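Local coordinates for USG-1 protein homolog (Pseudomonas aeruginosa, PDB 2HJS), which probably acts as an NAD- or NADP-dependent oxidoreductase on aldehydes, as a dimeric relative of aspartate-semialdehyde dehydrogenase, at residues 243-247 / 312-317; 110-114 / 139-143. All coordinates share one frame; numbering follows the deposited sequence.

Interaction 1. Residues 243-247 / 312-317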
loop_
_atom_site.group_PDB
_atom_site.type_symbol
_atom_site.label_atom_id
_atom_site.label_comp_id
_atom_site.label_asym_id
_atom_site.label_seq_id
_atom_site.Cartn_x
_atom_site.Cartn_y
_atom_site.Cartn_z
ATOM N N PHE A 243 -6.140 2.281 11.957
ATOM C CA PHE A 243 -6.734 3.443 12.657
ATOM C C PHE A 243 -5.934 4.737 12.529
ATOM O O PHE A 243 -6.483 5.757 12.129
ATOM C CB PHE A 243 -7.005 3.129 14.125
ATOM C CG PHE A 243 -8.130 2.153 14.328
ATOM C CD1 PHE A 243 -7.865 0.862 14.737
ATOM C CD2 PHE A 243 -9.455 2.530 14.087
ATOM C CE1 PHE A 243 -8.902 -0.068 14.930
ATOM C CE2 PHE A 243 -10.503 1.605 14.265
ATOM C CZ PHE A 243 -10.223 0.307 14.688
ATOM N N PHE A 244 -4.640 4.675 12.861
ATOM C CA PHE A 244 -3.793 5.858 12.988
ATOM C C PHE A 244 -2.442 5.678 12.263
ATOM O O PHE A 244 -1.874 4.565 12.266
ATOM C CB PHE A 244 -3.530 6.126 14.475
ATOM C CG PHE A 244 -4.771 6.270 15.301
ATOM C CD1 PHE A 244 -5.115 5.298 16.233
ATOM C CD2 PHE A 244 -5.594 7.381 15.153
ATOM C CE1 PHE A 244 -6.276 5.419 17.006
ATOM C CE2 PHE A 244 -6.772 7.525 15.942
ATOM C CZ PHE A 244 -7.107 6.547 16.851
ATOM N N GLY A 245 -1.933 6.759 11.663
ATOM C CA GLY A 245 -0.573 6.794 11.096
ATOM C C GLY A 245 -0.534 6.696 9.584
ATOM O O GLY A 245 -1.395 6.038 8.981
ATOM N N ASP A 246 0.439 7.370 8.964
ATOM C CA ASP A 246 0.689 7.227 7.520
ATOM C C ASP A 246 1.810 6.220 7.304
ATOM O O ASP A 246 2.793 6.268 8.028
ATOM C CB ASP A 246 1.133 8.559 6.914
ATOM C CG ASP A 246 0.055 9.614 6.971
ATOM O OD1 ASP A 246 -1.163 9.288 6.835
ATOM O OD2 ASP A 246 0.440 10.784 7.150
ATOM N N SER A 247 1.653 5.313 6.338
ATOM C CA SER A 247 2.698 4.378 5.925
ATOM C C SER A 247 3.047 4.649 4.447
ATOM O O SER A 247 2.204 4.484 3.578
ATOM C CB SER A 247 2.219 2.922 6.080
ATOM O OG SER A 247 1.780 2.675 7.414
ATOM N N TRP A 312 10.883 3.327 3.267
ATOM C CA TRP A 312 9.582 3.106 3.888
ATOM C C TRP A 312 9.500 4.067 5.057
ATOM O O TRP A 312 10.416 4.146 5.852
ATOM C CB TRP A 312 9.468 1.655 4.339
ATOM C CG TRP A 312 8.372 1.325 5.350
ATOM C CD1 TRP A 312 8.515 1.230 6.725
ATOM C CD2 TRP A 312 6.997 0.991 5.069
ATOM N NE1 TRP A 312 7.311 0.867 7.291
ATOM C CE2 TRP A 312 6.369 0.720 6.306
ATOM C CE3 TRP A 312 6.234 0.911 3.893
ATOM C CZ2 TRP A 312 5.023 0.331 6.399
ATOM C CZ3 TRP A 312 4.888 0.540 3.988
ATOM C CH2 TRP A 312 4.305 0.245 5.242
ATOM N N ILE A 313 8.424 4.842 5.120
ATOM C CA ILE A 313 8.304 5.922 6.094
ATOM C C ILE A 313 7.027 5.712 6.906
ATOM O O ILE A 313 5.968 5.443 6.341
ATOM C CB ILE A 313 8.233 7.303 5.384
ATOM C CG1 ILE A 313 9.436 7.503 4.446
ATOM C CG2 ILE A 313 8.100 8.438 6.432
ATOM C CD1 ILE A 313 9.306 8.732 3.530
ATOM N N VAL A 314 7.119 5.786 8.229
ATOM C CA VAL A 314 5.893 5.772 9.025
ATOM C C VAL A 314 5.918 6.920 9.999
ATOM O O VAL A 314 6.956 7.241 10.583
ATOM C CB VAL A 314 5.572 4.389 9.733
ATOM C CG1 VAL A 314 5.316 3.227 8.674
ATOM C CG2 VAL A 314 6.607 3.998 10.759
ATOM N N SER A 315 4.768 7.553 10.154
ATOM C CA SER A 315 4.658 8.730 11.013
ATOM C C SER A 315 3.237 8.867 11.527
ATOM O O SER A 315 2.273 8.410 10.874
ATOM C CB SER A 315 4.994 9.983 10.204
ATOM O OG SER A 315 5.401 11.042 11.076
ATOM N N ASP A 316 3.118 9.503 12.682
ATOM C CA ASP A 316 1.835 9.857 13.268
ATOM C C ASP A 316 1.273 11.081 12.517
ATOM O O ASP A 316 1.728 12.217 12.709
ATOM C CB ASP A 316 2.012 10.133 14.775
ATOM C CG ASP A 316 0.698 10.383 15.492
ATOM O OD1 ASP A 316 -0.277 10.841 14.833
ATOM O OD2 ASP A 316 0.649 10.138 16.727
ATOM N N ASN A 317 0.300 10.830 11.635
ATOM C CA ASN A 317 -0.304 11.884 10.824
ATOM C C ASN A 317 -0.939 12.999 11.655
ATOM O O ASN A 317 -0.910 14.155 11.267
ATOM C CB ASN A 317 -1.334 11.284 9.852
ATOM C CG ASN A 317 -2.411 10.486 10.561
ATOM O OD1 ASN A 317 -2.125 9.579 11.356
ATOM N ND2 ASN A 317 -3.664 10.841 10.297
#
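Asp246 and Ser315 form an antiparallel hydrogen-bonded pair, with Asp246 N giving a 2.8 Å bond to Ser315 O and Ser315 N a longer one of 3.2 Å to Asp246 O; Ser247 and Val314 follow as a non-hydrogen-bonded pair. Beyond the last rung the ladder is carried on by a side chain. With CG of Asn317 between its backbone N and carbonyl carbon (chi1 56°), the amide turns back so that OD1 accepts the N-H of Gly245, 2.8 Å from Gly245 N. That bond is bent, 135° at the hydrogen, and the donor lies 35° off the carbonyl plane, while ND2 of the same amide goes to Ser163. Asp246 crosses Asn317 at about a right angle, its OD2 resting 3.3 Å from Asn317 CB. These are the neighbouring strands 246-254 and 308-315 of the six-stranded mixed sheet in the dimerisation domain; just past the second, Asp316 is the N-cap of helix 317-336, with OD1 accepting Arg319 N and OD2 taking Gly290 N. On the sheet face of Ser247 and Val314, Ser247 CB approaches the six-membered ring of Trp312 obliquely, 3.5 Å from CH2, and Ser247 OG lies beside Val314 CG1. The indole N-H of Trp312 is bonded to Pro282 O. Leu199 and Ala201 of the second subunit pack on Ser247 and Trp312 respectively.

Interaction 2. Residues 110-114 / 139-143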
loop_
_atom_site.group_PDB
_atom_site.type_symbol
_atom_site.label_atom_id
_atom_site.label_comp_id
_atom_site.label_asym_id
_atom_site.label_seq_id
_atom_site.Cartn_x
_atom_site.Cartn_y
_atom_site.Cartn_z
ATOM N N VAL A 110 4.955 26.185 4.256
ATOM C CA VAL A 110 6.293 26.323 4.841
ATOM C C VAL A 110 6.516 25.245 5.899
ATOM O O VAL A 110 5.631 24.965 6.749
ATOM C CB VAL A 110 6.556 27.719 5.503
ATOM C CG1 VAL A 110 8.016 27.840 5.969
ATOM C CG2 VAL A 110 6.199 28.885 4.585
HETATM N N MSE A 111 7.704 24.651 5.838
HETATM C CA MSE A 111 8.202 23.749 6.870
HETATM C C MSE A 111 9.587 24.147 7.338
HETATM O O MSE A 111 10.487 24.353 6.534
HETATM C CB MSE A 111 8.293 22.332 6.342
HETATM C CG MSE A 111 6.972 21.684 6.186
HETATM SE SE MSE A 111 7.235 19.917 5.402
HETATM C CE MSE A 111 7.994 19.014 6.986
ATOM N N VAL A 112 9.764 24.195 8.651
ATOM C CA VAL A 112 11.082 24.450 9.252
ATOM C C VAL A 112 12.195 23.504 8.720
ATOM O O VAL A 112 13.258 23.957 8.378
ATOM C CB VAL A 112 10.999 24.394 10.804
ATOM C CG1 VAL A 112 12.356 24.672 11.437
ATOM C CG2 VAL A 112 9.965 25.409 11.313
ATOM N N SER A 113 11.920 22.202 8.621
ATOM C CA SER A 113 12.959 21.228 8.230
ATOM C C SER A 113 13.308 21.249 6.711
ATOM O O SER A 113 14.233 20.525 6.261
ATOM C CB SER A 113 12.562 19.787 8.698
ATOM O OG SER A 113 11.311 19.303 8.166
ATOM N N VAL A 114 12.578 22.075 5.940
ATOM C CA VAL A 114 12.538 21.980 4.456
ATOM C C VAL A 114 12.804 23.311 3.730
ATOM O O VAL A 114 13.734 23.397 2.937
ATOM C CB VAL A 114 11.212 21.381 3.954
ATOM C CG1 VAL A 114 11.205 21.267 2.418
ATOM C CG2 VAL A 114 10.966 20.028 4.568
ATOM N N CYS A 139 8.434 15.096 2.714
ATOM C CA CYS A 139 9.420 16.170 2.498
ATOM C C CYS A 139 10.440 16.236 3.602
ATOM O O CYS A 139 11.600 16.549 3.352
ATOM C CB CYS A 139 8.744 17.538 2.310
ATOM S SG CYS A 139 7.869 17.644 0.734
ATOM N N GLU A 140 10.007 15.926 4.814
ATOM C CA GLU A 140 10.907 15.907 5.938
ATOM C C GLU A 140 12.028 14.895 5.725
ATOM O O GLU A 140 13.154 15.131 6.138
ATOM C CB GLU A 140 10.143 15.567 7.228
ATOM C CG GLU A 140 11.038 15.194 8.394
ATOM C CD GLU A 140 10.243 14.764 9.620
ATOM O OE1 GLU A 140 9.085 14.306 9.436
ATOM O OE2 GLU A 140 10.773 14.885 10.760
ATOM N N VAL A 141 11.703 13.765 5.102
ATOM C CA VAL A 141 12.667 12.702 4.874
ATOM C C VAL A 141 13.518 12.996 3.634
ATOM O O VAL A 141 14.720 12.782 3.648
ATOM C CB VAL A 141 11.949 11.333 4.738
ATOM C CG1 VAL A 141 12.924 10.236 4.240
ATOM C CG2 VAL A 141 11.307 10.958 6.079
ATOM N N LEU A 142 12.894 13.504 2.581
ATOM C CA LEU A 142 13.605 13.805 1.333
ATOM C C LEU A 142 14.552 14.998 1.397
ATOM O O LEU A 142 15.628 14.961 0.793
ATOM C CB LEU A 142 12.608 14.079 0.226
ATOM C CG LEU A 142 12.272 12.934 -0.710
ATOM C CD1 LEU A 142 12.206 11.582 -0.015
ATOM C CD2 LEU A 142 10.954 13.285 -1.379
ATOM N N ALA A 143 14.145 16.061 2.094
ATOM C CA ALA A 143 14.958 17.280 2.146
ATOM C C ALA A 143 16.449 17.004 2.454
ATOM O O ALA A 143 17.316 17.406 1.672
ATOM C CB ALA A 143 14.372 18.315 3.114
#
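Apolar packing carries most of this contact, and Val114 CG2 is at its middle, touching both Cys139 and Ala143. It sits over the start of the 139-143 turn, 3.7 Å from Cys139 O. The same Val114 CG2 also meets Ala143 CB at 4.1 Å. One methyl therefore touches two residues a helical turn apart. Met111, a selenomethionine, comes in beside it: SE lies 4.2 Å from Cys139 CB, and the bend at chi3 (73°) brings CE to 4.1 Å from Glu140 CB, the two side chains crossing at about a right angle.

Polar atoms join in through van der Waals contact. Ser113 OG rests 4.0 Å from Glu140 CB, and Ser113 O faces Ala143 CB at 3.8 Å. The Glu140 carboxylate leads away from 110-114, with OE2 in a salt bridge to Lys320 and OE1 hydrogen-bonded to Thr294.

Within 110-114, Val114 N bonds to Met111 O across the tight turn. Leu225, from helix 213-225, packs on Met111, Val114 and Cys139. Here a short, loosely formed helical turn in the sequence of the NAD-binding domain docks on helix 133-145, which itself lies against the sheet of the dimerisation domain, in the two-domain fold of the semialdehyde dehydrogenase family.

Overall arrangement
Helix 133-145 ties the two contacts together: interaction 2 packs on one side of it, and the strands of interaction 1 lie against another. Their centres are 16 Å apart, yet they touch where Ile313 CD1 meets Val141 CB at 3.9 Å. Thr294 gives a second, polar connection, since its OG1 is hydrogen-bonded both to Ser315 OG of interaction 1 and to Glu140 OE1 of interaction 2. Helix 317-336 begins at the end of interaction 1, and its Asn325 goes on to pack against Met111. The side chains of Phe244 and Glu140 each lie about 4 Å from a different bound 1,4-dioxane molecule, both probably from the crystallisation liquor.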